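Local coordinates for fosfomycin resistance protein FosX (Mesorhizobium loti, PDB 1R9C) that catalyses the manganese-dependent hydration of the antibiotic fosfomycin, which confers resistance, and works as a homodimer of the glyoxalase (VOC) superfamily, at residues Asp14-Thr19 with Leu41-Phe46; Phe10-Leu15 with Asp113-Glu118; Arg29-Ser34 with Phe46-Asp51; Asp92-Arg97 with Ser106-Asp111. All coordinates share one frame; numbering follows the deposited sequence.

Interaction 1: residues Asp14-Thr19 with Leu41-Phe46; sequences DLERMT and LSREKF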
# COMPACT_ATOMS: atom_id res chain seq x y z
N ASP A 14 -5.62 -12.13 -12.44
CA ASP A 14 -6.16 -11.68 -13.72
C ASP A 14 -5.90 -10.19 -13.92
O ASP A 14 -6.67 -9.36 -13.43
CB ASP A 14 -7.68 -11.97 -13.75
CG ASP A 14 -8.35 -11.60 -15.07
OD1 ASP A 14 -7.74 -10.88 -15.91
OD2 ASP A 14 -9.51 -11.97 -15.35
N LEU A 15 -4.84 -9.87 -14.66
CA LEU A 15 -4.47 -8.48 -14.92
C LEU A 15 -5.54 -7.63 -15.60
O LEU A 15 -5.61 -6.40 -15.40
CB LEU A 15 -3.24 -8.45 -15.83
CG LEU A 15 -1.80 -8.43 -15.35
CD1 LEU A 15 -0.87 -7.97 -16.48
CD2 LEU A 15 -1.63 -7.53 -14.15
N GLU A 16 -6.31 -8.27 -16.48
CA GLU A 16 -7.34 -7.57 -17.23
C GLU A 16 -8.44 -7.12 -16.29
O GLU A 16 -8.80 -5.95 -16.28
CB GLU A 16 -7.87 -8.45 -18.37
CG GLU A 16 -6.83 -8.63 -19.47
CD GLU A 16 -5.66 -9.51 -19.07
OE1 GLU A 16 -5.86 -10.61 -18.50
OE2 GLU A 16 -4.52 -9.11 -19.35
N ARG A 17 -8.91 -8.04 -15.46
CA ARG A 17 -9.98 -7.71 -14.51
C ARG A 17 -9.49 -6.68 -13.50
O ARG A 17 -10.23 -5.76 -13.16
CB ARG A 17 -10.44 -8.97 -13.79
CG ARG A 17 -11.67 -8.80 -12.92
CD ARG A 17 -12.90 -8.27 -13.62
NE ARG A 17 -13.89 -7.78 -12.67
CZ ARG A 17 -14.87 -6.93 -12.98
NH1 ARG A 17 -15.01 -6.45 -14.23
NH2 ARG A 17 -15.73 -6.57 -12.05
N MET A 18 -8.26 -6.83 -13.00
CA MET A 18 -7.73 -5.86 -12.04
C MET A 18 -7.66 -4.46 -12.69
O MET A 18 -7.95 -3.48 -12.02
CB MET A 18 -6.36 -6.29 -11.51
CG MET A 18 -5.77 -5.34 -10.46
SD MET A 18 -6.83 -5.21 -8.98
CE MET A 18 -5.59 -4.56 -7.83
N THR A 19 -7.28 -4.39 -13.96
CA THR A 19 -7.27 -3.15 -14.72
C THR A 19 -8.67 -2.50 -14.64
O THR A 19 -8.80 -1.29 -14.36
CB THR A 19 -6.88 -3.43 -16.21
OG1 THR A 19 -5.50 -3.85 -16.27
CG2 THR A 19 -6.94 -2.17 -17.06
N LEU A 41 8.16 -12.65 -20.31
CA LEU A 41 7.26 -13.69 -19.82
C LEU A 41 6.35 -13.19 -18.72
O LEU A 41 5.15 -13.48 -18.70
CB LEU A 41 8.05 -14.92 -19.36
CG LEU A 41 8.89 -15.59 -20.44
CD1 LEU A 41 9.68 -16.74 -19.84
CD2 LEU A 41 8.03 -16.06 -21.64
N SER A 42 6.92 -12.46 -17.78
CA SER A 42 6.16 -11.92 -16.67
C SER A 42 5.32 -10.75 -17.19
O SER A 42 5.72 -10.04 -18.13
CB SER A 42 7.12 -11.48 -15.58
OG SER A 42 7.86 -10.36 -15.99
N ARG A 43 4.15 -10.57 -16.59
CA ARG A 43 3.20 -9.55 -17.01
C ARG A 43 2.90 -8.55 -15.90
O ARG A 43 2.44 -8.92 -14.83
CB ARG A 43 1.91 -10.21 -17.50
CG ARG A 43 2.19 -11.29 -18.54
CD ARG A 43 0.99 -11.77 -19.31
NE ARG A 43 0.11 -10.69 -19.74
CZ ARG A 43 -1.15 -10.52 -19.32
NH1 ARG A 43 -1.70 -11.35 -18.43
NH2 ARG A 43 -1.87 -9.51 -19.80
N GLU A 44 3.17 -7.28 -16.17
CA GLU A 44 2.92 -6.23 -15.18
C GLU A 44 2.32 -5.01 -15.88
O GLU A 44 2.49 -4.83 -17.10
CB GLU A 44 4.21 -5.88 -14.41
CG GLU A 44 5.24 -5.11 -15.20
CD GLU A 44 6.59 -5.03 -14.51
OE1 GLU A 44 6.64 -4.92 -13.26
OE2 GLU A 44 7.61 -5.06 -15.22
N LYS A 45 1.59 -4.20 -15.11
CA LYS A 45 1.11 -2.91 -15.56
C LYS A 45 1.32 -1.89 -14.47
O LYS A 45 1.27 -2.24 -13.28
CB LYS A 45 -0.40 -2.97 -15.83
CG LYS A 45 -0.81 -3.80 -17.06
CD LYS A 45 -2.28 -3.69 -17.24
CE LYS A 45 -2.75 -4.21 -18.57
NZ LYS A 45 -4.11 -3.61 -18.81
N PHE A 46 1.54 -0.64 -14.87
CA PHE A 46 1.63 0.48 -13.93
C PHE A 46 0.44 1.42 -14.18
O PHE A 46 0.07 1.69 -15.36
CB PHE A 46 2.90 1.30 -14.16
CG PHE A 46 4.19 0.56 -13.94
CD1 PHE A 46 5.36 1.03 -14.52
CD2 PHE A 46 4.25 -0.58 -13.13
CE1 PHE A 46 6.59 0.39 -14.31
CE2 PHE A 46 5.45 -1.25 -12.93
CZ PHE A 46 6.63 -0.75 -13.51
O HOH W 1 -4.14 -11.85 -16.77
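The first turn of helix 15-26, packed on the start of strand 44-49, forms this contact of the VOC fold, and Leu15, Glu16 and Thr19 of the helix meet Arg43 and Lys45. Leu15 lies inward: its CD1 rests 3.7 Å from Arg43 CB and also sits over one face of the Arg43 guanidinium, offset toward the rim. At the edge of that guanidinium comes Glu16, whose OE2 accepts a hydrogen bond of 2.7 Å from Arg43 NH2, part of a salt bridge. The bond is nearly straight, at 167°, and carboxylate and guanidinium are almost coplanar. Glu16 folds back at chi2 (71°), which turns its carboxylate toward the strand. A water ties the same groups together, accepting from Leu15 N and Arg43 NH1 and donating to Glu16 OE1. Asp35 and Gln58 add further bonds to the guanidinium. One turn further along the helix, Thr19 meets Lys45, whose extended chain brings NZ to donate to Thr19 OG1 at 2.9 Å; its stronger partner is the carboxylate of Glu30. Thr19 OG1 in turn donates to Leu15 O at 2.7 Å, on the opposite face of that carbonyl from Thr19 N. Asp14 caps the helix, its OD1 accepting from Arg17 N at 3.1 Å. The guanidinium of Arg43 is thus fixed in orientation by partners in its plane and by Leu15 over one face. Arg43, paired with Glu16 and Asp35, and Lys45, paired with Glu30 and bonded to Thr19, tie the helix start to the strand that carries Glu44, the inferred proton acceptor.

Interaction 2: residues Phe10-Leu15 with Asp113-Glu118; sequences FIVRDL and DNHMFE. With MN (manganese (II) ion), chain C.
Arg13 and Asp113 join the end of strand 5-12 to the turn that leads into strand 116-120, so this buried contact bridges the two sheets of the VOC fold. Asp113 OD1 accepts from the backbone Arg13 N at 2.8 Å, the donor standing above the carboxylate plane. The same oxygen also takes a weak, long bond of 3.3 Å from Arg13 NE, at the edge of the guanidinium, within a salt bridge; Arg13 NH2 has Asp112 O as its own acceptor. Asp113 OD2 is served by a water that donates to it at 2.6 Å and accepts from Asp14 N. Both carboxylate oxygens are therefore occupied.

His115 is gripped at both nitrogens, ND1 by Asp111 OD1 and NE2 by Asn68 OD1 of the second subunit, an oxygen that also accepts from Ile11 N. At the edge of the imidazole Ile11 O lies 3.1 Å from His115 CE1. Phe10 presents its edge to one face of this imidazole, the centroids 5.2 Å apart, and receives on its own face the edge of Phe117, with planes 71° apart; the three rings form an aromatic cluster. Glu118, just beyond, extends from this cluster to the manganese, which His69 of the same chain and His7 of the second subunit also bind. Its OE2 is hydrogen-bonded to Ser106 OG, while its OE1 meets the metal at 1.9 Å, and a water lies 2.2 Å from the manganese.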
# COMPACT_ATOMS: atom_id res chain seq x y z
N PHE A 10 0.48 -4.76 -6.13
CA PHE A 10 -0.41 -5.91 -5.91
C PHE A 10 -0.20 -7.02 -6.93
O PHE A 10 -0.11 -6.76 -8.12
CB PHE A 10 -1.88 -5.43 -6.00
CG PHE A 10 -2.16 -4.24 -5.10
CD1 PHE A 10 -2.29 -2.96 -5.63
CD2 PHE A 10 -2.20 -4.42 -3.72
CE1 PHE A 10 -2.51 -1.85 -4.80
CE2 PHE A 10 -2.42 -3.32 -2.88
CZ PHE A 10 -2.56 -2.04 -3.41
N ILE A 11 -0.17 -8.26 -6.44
CA ILE A 11 -0.11 -9.45 -7.28
C ILE A 11 -1.56 -9.94 -7.44
O ILE A 11 -2.32 -9.97 -6.48
CB ILE A 11 0.72 -10.51 -6.57
CG1 ILE A 11 2.00 -9.87 -5.99
CG2 ILE A 11 0.89 -11.81 -7.46
CD1 ILE A 11 3.26 -10.10 -6.77
N VAL A 12 -1.96 -10.22 -8.68
CA VAL A 12 -3.35 -10.52 -9.00
C VAL A 12 -3.35 -11.65 -10.02
O VAL A 12 -2.40 -11.79 -10.80
CB VAL A 12 -4.09 -9.26 -9.57
CG1 VAL A 12 -4.17 -8.12 -8.52
CG2 VAL A 12 -3.48 -8.77 -10.91
N ARG A 13 -4.39 -12.48 -9.99
CA ARG A 13 -4.51 -13.63 -10.88
C ARG A 13 -4.82 -13.19 -12.31
O ARG A 13 -4.36 -13.82 -13.28
CB ARG A 13 -5.60 -14.59 -10.38
CG ARG A 13 -5.18 -15.62 -9.27
CD ARG A 13 -6.37 -16.39 -8.64
NE ARG A 13 -7.41 -15.49 -8.10
CZ ARG A 13 -8.64 -15.87 -7.73
NH1 ARG A 13 -9.02 -17.14 -7.83
NH2 ARG A 13 -9.50 -14.96 -7.28
N ASP A 14 -5.62 -12.13 -12.44
CA ASP A 14 -6.16 -11.68 -13.72
C ASP A 14 -5.90 -10.19 -13.92
O ASP A 14 -6.67 -9.36 -13.43
CB ASP A 14 -7.68 -11.97 -13.75
CG ASP A 14 -8.35 -11.60 -15.07
OD1 ASP A 14 -7.74 -10.88 -15.91
OD2 ASP A 14 -9.51 -11.97 -15.35
N LEU A 15 -4.84 -9.87 -14.66
CA LEU A 15 -4.47 -8.48 -14.92
C LEU A 15 -5.54 -7.63 -15.60
O LEU A 15 -5.61 -6.40 -15.40
CB LEU A 15 -3.24 -8.45 -15.83
CG LEU A 15 -1.80 -8.43 -15.35
CD1 LEU A 15 -0.87 -7.97 -16.48
CD2 LEU A 15 -1.63 -7.53 -14.15
N ASP A 113 -8.72 -10.65 -5.56
CA ASP A 113 -7.57 -11.43 -5.09
C ASP A 113 -7.39 -11.26 -3.58
O ASP A 113 -6.29 -11.29 -3.06
CB ASP A 113 -6.31 -10.98 -5.87
CG ASP A 113 -6.40 -11.30 -7.36
OD1 ASP A 113 -6.08 -12.45 -7.75
OD2 ASP A 113 -6.79 -10.47 -8.20
N ASN A 114 -8.51 -11.07 -2.87
CA ASN A 114 -8.52 -10.89 -1.42
C ASN A 114 -7.82 -9.66 -0.85
O ASN A 114 -7.64 -9.58 0.34
CB ASN A 114 -8.07 -12.18 -0.70
CG ASN A 114 -8.98 -13.33 -1.02
OD1 ASN A 114 -10.17 -13.14 -1.31
ND2 ASN A 114 -8.44 -14.54 -0.98
N HIS A 115 -7.45 -8.69 -1.68
CA HIS A 115 -6.99 -7.41 -1.16
C HIS A 115 -8.17 -6.56 -0.71
O HIS A 115 -9.13 -6.40 -1.47
CB HIS A 115 -6.24 -6.61 -2.22
CG HIS A 115 -5.10 -7.35 -2.86
ND1 HIS A 115 -5.10 -7.70 -4.20
CD2 HIS A 115 -3.89 -7.73 -2.38
CE1 HIS A 115 -3.97 -8.31 -4.50
NE2 HIS A 115 -3.22 -8.35 -3.41
N MET A 116 -8.07 -5.98 0.49
CA MET A 116 -9.09 -5.03 0.97
C MET A 116 -8.67 -3.58 0.66
O MET A 116 -7.51 -3.17 0.90
CB MET A 116 -9.37 -5.20 2.47
CG MET A 116 -10.59 -4.42 3.02
SD MET A 116 -10.62 -4.35 4.85
CE MET A 116 -11.30 -5.87 5.09
N PHE A 117 -9.63 -2.81 0.17
CA PHE A 117 -9.43 -1.37 -0.07
C PHE A 117 -10.50 -0.64 0.69
O PHE A 117 -11.52 -1.25 1.05
CB PHE A 117 -9.58 -1.06 -1.55
CG PHE A 117 -8.44 -1.59 -2.38
CD1 PHE A 117 -8.55 -2.82 -3.02
CD2 PHE A 117 -7.26 -0.87 -2.48
CE1 PHE A 117 -7.48 -3.35 -3.77
CE2 PHE A 117 -6.17 -1.37 -3.24
CZ PHE A 117 -6.29 -2.60 -3.88
N GLU A 118 -10.27 0.65 0.94
CA GLU A 118 -11.22 1.46 1.70
C GLU A 118 -11.31 2.80 0.95
O GLU A 118 -10.30 3.28 0.44
CB GLU A 118 -10.71 1.70 3.12
CG GLU A 118 -11.60 2.67 3.93
CD GLU A 118 -11.13 2.92 5.36
OE1 GLU A 118 -10.09 2.33 5.85
OE2 GLU A 118 -11.88 3.70 6.04
MN MN C . -9.09 2.18 7.49
O HOH W 2 -7.46 -11.18 -10.57
O HOH W 3 -8.08 1.87 9.44

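Interaction 3: residues Arg29-Ser34 with Phe46-Asp51; sequences REVYAS and FFLIGD
Phe46 O is gripped by two successive backbone donors: Val31 N at 2.9 Å, and Tyr32 N, a weak bond at 3.4 Å with a more bent angle of 140°. Both residues thus face Phe46, a classic beta bulge. The register is closed on one side by Phe46 N, which donates to Tyr32 O, and on the other by the reciprocal pair of Arg29 and Leu48, where each N meets the other's O at 2.8 Å. Between them Glu30 faces Phe47 in a non-hydrogen-bonded pair. Arg29 O also receives the CA of Phe47 at 3.2 Å in a CA-H...O contact.

On the face that carries Glu30 and Phe47, Glu30 CG lies over the Phe47 ring, 4.3 Å from its centroid. With CG opposite the backbone N (chi1 -168°) and the chain extended, the Glu30 carboxylate passes the ring to reach Lys45, its salt-bridge partner. On the other face, Tyr32 and Phe46 run side by side, Tyr32 CD2 standing 3.7 Å from Phe46 CD1, over one face of the phenylalanine ring, with planes inclined by 31°. Tyr32 OH is held by Glu37. Beside them Val31 CG2 packs on Phe46 CB at 3.9 Å, and Val31 CG1 touches Leu48 CD1. Arg127, Leu124 and Leu128 of the second subunit pack on this face. The arrangement is an antiparallel beta hairpin whose register is shifted by one residue at the bulge, with strand 29-33 as an outermost strand of the four-stranded sheet within the chain.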
# COMPACT_ATOMS: atom_id res chain seq x y z
N ARG A 29 -5.33 5.49 -14.37
CA ARG A 29 -4.88 5.66 -15.75
C ARG A 29 -3.70 4.69 -15.97
O ARG A 29 -2.70 4.74 -15.25
CB ARG A 29 -4.43 7.13 -15.96
CG ARG A 29 -3.91 7.48 -17.37
CD ARG A 29 -3.12 8.80 -17.47
NE ARG A 29 -1.81 8.62 -18.12
CZ ARG A 29 -1.63 8.28 -19.40
NH1 ARG A 29 -2.67 8.10 -20.22
NH2 ARG A 29 -0.40 8.11 -19.87
N GLU A 30 -3.83 3.80 -16.95
CA GLU A 30 -2.74 2.88 -17.28
C GLU A 30 -1.64 3.64 -18.00
O GLU A 30 -1.87 4.25 -19.06
CB GLU A 30 -3.24 1.72 -18.13
CG GLU A 30 -2.25 0.56 -18.28
CD GLU A 30 -2.76 -0.49 -19.25
OE1 GLU A 30 -2.02 -0.87 -20.18
OE2 GLU A 30 -3.92 -0.92 -19.08
N VAL A 31 -0.44 3.60 -17.44
CA VAL A 31 0.72 4.28 -18.06
C VAL A 31 1.78 3.32 -18.63
O VAL A 31 2.72 3.75 -19.31
CB VAL A 31 1.39 5.29 -17.10
CG1 VAL A 31 0.35 6.37 -16.63
CG2 VAL A 31 1.96 4.62 -15.90
N TYR A 32 1.66 2.03 -18.33
CA TYR A 32 2.65 1.06 -18.80
C TYR A 32 2.08 -0.33 -18.78
O TYR A 32 1.34 -0.68 -17.85
CB TYR A 32 3.89 1.08 -17.90
CG TYR A 32 4.90 -0.04 -18.17
CD1 TYR A 32 5.83 0.06 -19.22
CD2 TYR A 32 4.92 -1.21 -17.38
CE1 TYR A 32 6.77 -0.97 -19.47
CE2 TYR A 32 5.86 -2.24 -17.63
CZ TYR A 32 6.76 -2.11 -18.65
OH TYR A 32 7.66 -3.14 -18.87
N ALA A 33 2.43 -1.12 -19.80
CA ALA A 33 2.15 -2.55 -19.84
C ALA A 33 3.35 -3.30 -20.41
O ALA A 33 3.81 -3.01 -21.53
CB ALA A 33 0.86 -2.86 -20.65
N SER A 34 3.87 -4.26 -19.65
CA SER A 34 4.98 -5.08 -20.11
C SER A 34 4.63 -5.90 -21.36
O SER A 34 5.52 -6.30 -22.10
CB SER A 34 5.51 -5.97 -18.98
OG SER A 34 4.58 -6.97 -18.66
N PHE A 46 1.54 -0.64 -14.87
CA PHE A 46 1.63 0.48 -13.93
C PHE A 46 0.44 1.42 -14.18
O PHE A 46 0.07 1.69 -15.36
CB PHE A 46 2.90 1.30 -14.16
CG PHE A 46 4.19 0.56 -13.94
CD1 PHE A 46 5.36 1.03 -14.52
CD2 PHE A 46 4.25 -0.58 -13.13
CE1 PHE A 46 6.59 0.39 -14.31
CE2 PHE A 46 5.45 -1.25 -12.93
CZ PHE A 46 6.63 -0.75 -13.51
N PHE A 47 -0.13 1.94 -13.09
CA PHE A 47 -1.21 2.89 -13.17
C PHE A 47 -0.91 4.10 -12.32
O PHE A 47 -0.16 4.01 -11.33
CB PHE A 47 -2.51 2.27 -12.64
CG PHE A 47 -3.06 1.16 -13.49
CD1 PHE A 47 -2.61 -0.16 -13.31
CD2 PHE A 47 -4.05 1.40 -14.42
CE1 PHE A 47 -3.13 -1.20 -14.06
CE2 PHE A 47 -4.57 0.34 -15.20
CZ PHE A 47 -4.10 -0.95 -15.02
N LEU A 48 -1.55 5.21 -12.69
CA LEU A 48 -1.59 6.38 -11.82
C LEU A 48 -3.03 6.64 -11.36
O LEU A 48 -4.00 6.60 -12.15
CB LEU A 48 -1.04 7.63 -12.52
CG LEU A 48 0.47 7.86 -12.66
CD1 LEU A 48 0.80 9.06 -13.56
CD2 LEU A 48 1.08 8.08 -11.27
N ILE A 49 -3.16 6.88 -10.06
CA ILE A 49 -4.38 7.41 -9.47
C ILE A 49 -3.96 8.78 -8.94
O ILE A 49 -3.38 8.87 -7.89
CB ILE A 49 -4.88 6.50 -8.32
CG1 ILE A 49 -5.27 5.12 -8.87
CG2 ILE A 49 -6.15 7.15 -7.67
CD1 ILE A 49 -5.37 4.03 -7.86
N GLY A 50 -4.21 9.83 -9.73
CA GLY A 50 -3.66 11.14 -9.44
C GLY A 50 -2.14 11.03 -9.59
O GLY A 50 -1.63 10.73 -10.68
N ASP A 51 -1.42 11.24 -8.50
CA ASP A 51 0.03 11.06 -8.54
C ASP A 51 0.46 9.75 -7.83
O ASP A 51 1.64 9.54 -7.60
CB ASP A 51 0.68 12.26 -7.86
CG ASP A 51 0.23 12.40 -6.43
OD1 ASP A 51 -0.43 11.47 -5.92
OD2 ASP A 51 0.49 13.38 -5.71

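Interaction 4: residues Asp92-Arg97 with Ser106-Asp111; sequences DMRPPR and SIYFYD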
# COMPACT_ATOMS: atom_id res chain seq x y z
N ASP A 92 -17.14 -7.72 -3.70
CA ASP A 92 -17.63 -7.95 -2.32
C ASP A 92 -17.34 -6.70 -1.49
O ASP A 92 -16.34 -6.03 -1.70
CB ASP A 92 -16.94 -9.15 -1.66
CG ASP A 92 -17.37 -10.51 -2.25
OD1 ASP A 92 -18.47 -10.62 -2.85
OD2 ASP A 92 -16.68 -11.53 -2.11
N MET A 93 -18.22 -6.39 -0.55
CA MET A 93 -17.97 -5.28 0.36
C MET A 93 -18.41 -5.56 1.80
O MET A 93 -19.22 -6.45 2.06
CB MET A 93 -18.59 -3.97 -0.17
CG MET A 93 -20.05 -4.06 -0.56
SD MET A 93 -20.50 -2.56 -1.51
CE MET A 93 -20.43 -1.35 -0.19
N ARG A 94 -17.83 -4.81 2.73
CA ARG A 94 -18.26 -4.83 4.12
C ARG A 94 -19.53 -3.99 4.23
O ARG A 94 -19.72 -3.06 3.43
CB ARG A 94 -17.15 -4.25 5.00
CG ARG A 94 -15.86 -5.06 4.92
CD ARG A 94 -15.69 -6.01 6.08
NE ARG A 94 -15.19 -5.30 7.25
CZ ARG A 94 -15.64 -5.46 8.49
NH1 ARG A 94 -16.61 -6.33 8.75
NH2 ARG A 94 -15.11 -4.73 9.47
N PRO A 95 -20.40 -4.27 5.19
CA PRO A 95 -21.67 -3.53 5.25
C PRO A 95 -21.42 -2.08 5.70
O PRO A 95 -20.52 -1.87 6.52
CB PRO A 95 -22.50 -4.31 6.27
CG PRO A 95 -21.70 -5.58 6.54
CD PRO A 95 -20.27 -5.23 6.30
N PRO A 96 -22.15 -1.10 5.15
CA PRO A 96 -21.94 0.31 5.52
C PRO A 96 -22.42 0.57 6.96
O PRO A 96 -23.54 0.18 7.30
CB PRO A 96 -22.77 1.08 4.48
CG PRO A 96 -23.82 0.12 4.00
CD PRO A 96 -23.22 -1.27 4.14
N ARG A 97 -21.56 1.16 7.79
CA ARG A 97 -21.87 1.36 9.21
C ARG A 97 -22.93 2.42 9.40
O ARG A 97 -23.02 3.37 8.61
CB ARG A 97 -20.60 1.72 10.00
CG ARG A 97 -19.96 0.53 10.72
CD ARG A 97 -18.58 0.14 10.17
NE ARG A 97 -17.78 -0.56 11.17
CZ ARG A 97 -16.44 -0.62 11.18
NH1 ARG A 97 -15.73 -0.02 10.23
NH2 ARG A 97 -15.82 -1.28 12.14
N SER A 106 -16.89 5.23 5.61
CA SER A 106 -16.06 4.44 4.72
C SER A 106 -16.87 3.42 3.97
O SER A 106 -17.93 2.95 4.45
CB SER A 106 -14.98 3.72 5.51
OG SER A 106 -14.22 4.67 6.21
N ILE A 107 -16.35 3.10 2.79
CA ILE A 107 -16.75 1.92 2.03
C ILE A 107 -15.52 0.99 2.05
O ILE A 107 -14.41 1.42 1.70
CB ILE A 107 -17.08 2.32 0.57
CG1 ILE A 107 -18.21 3.34 0.50
CG2 ILE A 107 -17.38 1.08 -0.31
CD1 ILE A 107 -18.09 4.30 -0.69
N TYR A 108 -15.71 -0.27 2.46
CA TYR A 108 -14.60 -1.24 2.37
C TYR A 108 -15.04 -2.30 1.38
O TYR A 108 -16.16 -2.78 1.46
CB TYR A 108 -14.34 -1.96 3.69
CG TYR A 108 -13.92 -1.07 4.83
CD1 TYR A 108 -14.88 -0.43 5.59
CD2 TYR A 108 -12.57 -0.91 5.18
CE1 TYR A 108 -14.53 0.39 6.65
CE2 TYR A 108 -12.22 -0.10 6.28
CZ TYR A 108 -13.21 0.56 6.98
OH TYR A 108 -12.93 1.36 8.06
N PHE A 109 -14.16 -2.65 0.46
CA PHE A 109 -14.46 -3.61 -0.59
C PHE A 109 -13.18 -4.43 -0.87
O PHE A 109 -12.11 -4.10 -0.38
CB PHE A 109 -15.01 -2.89 -1.84
CG PHE A 109 -13.98 -2.10 -2.61
CD1 PHE A 109 -13.27 -2.67 -3.66
CD2 PHE A 109 -13.74 -0.76 -2.30
CE1 PHE A 109 -12.31 -1.93 -4.35
CE2 PHE A 109 -12.79 -0.02 -2.99
CZ PHE A 109 -12.09 -0.60 -4.03
N TYR A 110 -13.33 -5.53 -1.60
CA TYR A 110 -12.20 -6.40 -1.91
C TYR A 110 -12.09 -6.40 -3.42
O TYR A 110 -13.11 -6.34 -4.11
CB TYR A 110 -12.49 -7.84 -1.45
CG TYR A 110 -12.77 -7.95 0.03
CD1 TYR A 110 -14.06 -7.77 0.51
CD2 TYR A 110 -11.73 -8.15 0.94
CE1 TYR A 110 -14.33 -7.84 1.85
CE2 TYR A 110 -11.98 -8.20 2.30
CZ TYR A 110 -13.30 -8.07 2.74
OH TYR A 110 -13.59 -8.12 4.07
N ASP A 111 -10.87 -6.51 -3.95
CA ASP A 111 -10.74 -6.77 -5.38
C ASP A 111 -10.92 -8.28 -5.59
O ASP A 111 -11.56 -8.97 -4.76
CB ASP A 111 -9.36 -6.28 -5.87
CG ASP A 111 -8.21 -7.09 -5.28
OD1 ASP A 111 -7.06 -6.78 -5.58
OD2 ASP A 111 -8.38 -8.06 -4.51
O HOH W 4 -14.61 -8.85 -4.50
O HOH W 5 -18.13 -0.69 3.51
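The Tyr110 ring has the backbone carbonyl of Asp92 at its edge, and the Asp92 CB lies 3.9 Å from its CD1. Arg94 bends across toward the same tyrosine, CD 3.6 Å from Tyr110 OH, while Arg94 CG meets the Tyr108 CB at 3.7 Å. The guanidinium of Arg97 has the Tyr108 hydroxyl near its plane at the edge; its NH1 stands 3.8 Å from Tyr108 CE1, and the guanidinium and ring planes are steeply inclined, 71° apart. The bends of Arg94 at chi2 (-99°) and chi3 set its CG and CD between Tyr108 CB and the Tyr110 hydroxyl.

Two backbone bonds hold the segments together. Tyr110 N donates to Asp92 O at 3.1 Å, and Arg94 N to Tyr108 O at 2.9 Å, around a single bridge between Met93 and Phe109. Where the backbones diverge, water takes over at both ends: one water accepts from Asp92 N and donates to Tyr110 O, another accepts from Tyr108 N and donates to Arg94 O. Met93 CE touches Ile107 CG2 at 3.9 Å. Arg65 pairs with the Asp92 carboxylate and makes a cation-pi contact with Tyr110.

The segment 92-97 follows helix 79-89 and flanks edge strand 106-110, whose other side bonds to strand 116-120. Ile107 and Phe109 pack against helix 79-89, Phe109 also meeting helix 15-26, while Tyr108 stands beside the metal ligands His69 and Glu118.

In the fold
Interactions 1 and 3 lie on the four-stranded sheet, their centres about 11 Å apart, and share strand 44-49 and Phe46; the Lys45-Glu30 salt bridge joins them directly. Interaction 2 shares Asp14 and Leu15 with interaction 1, where strand 5-12 gives way to helix 15-26, and crosses to the three-stranded sheet. There it meets interaction 4, its centre about 14 Å away, through the neighbouring strands 106-110 and 116-120. Along the chain, interactions 1 and 3 interleave, interaction 4 follows, and the long closure of interaction 2 encloses interactions 3 and 4. Interactions 3 and 4 lie about 24 Å apart, centre to centre, on opposite sides of the chain's centre. Interaction 2 therefore links the two sheets whose residues supply the manganese sites of the dimer.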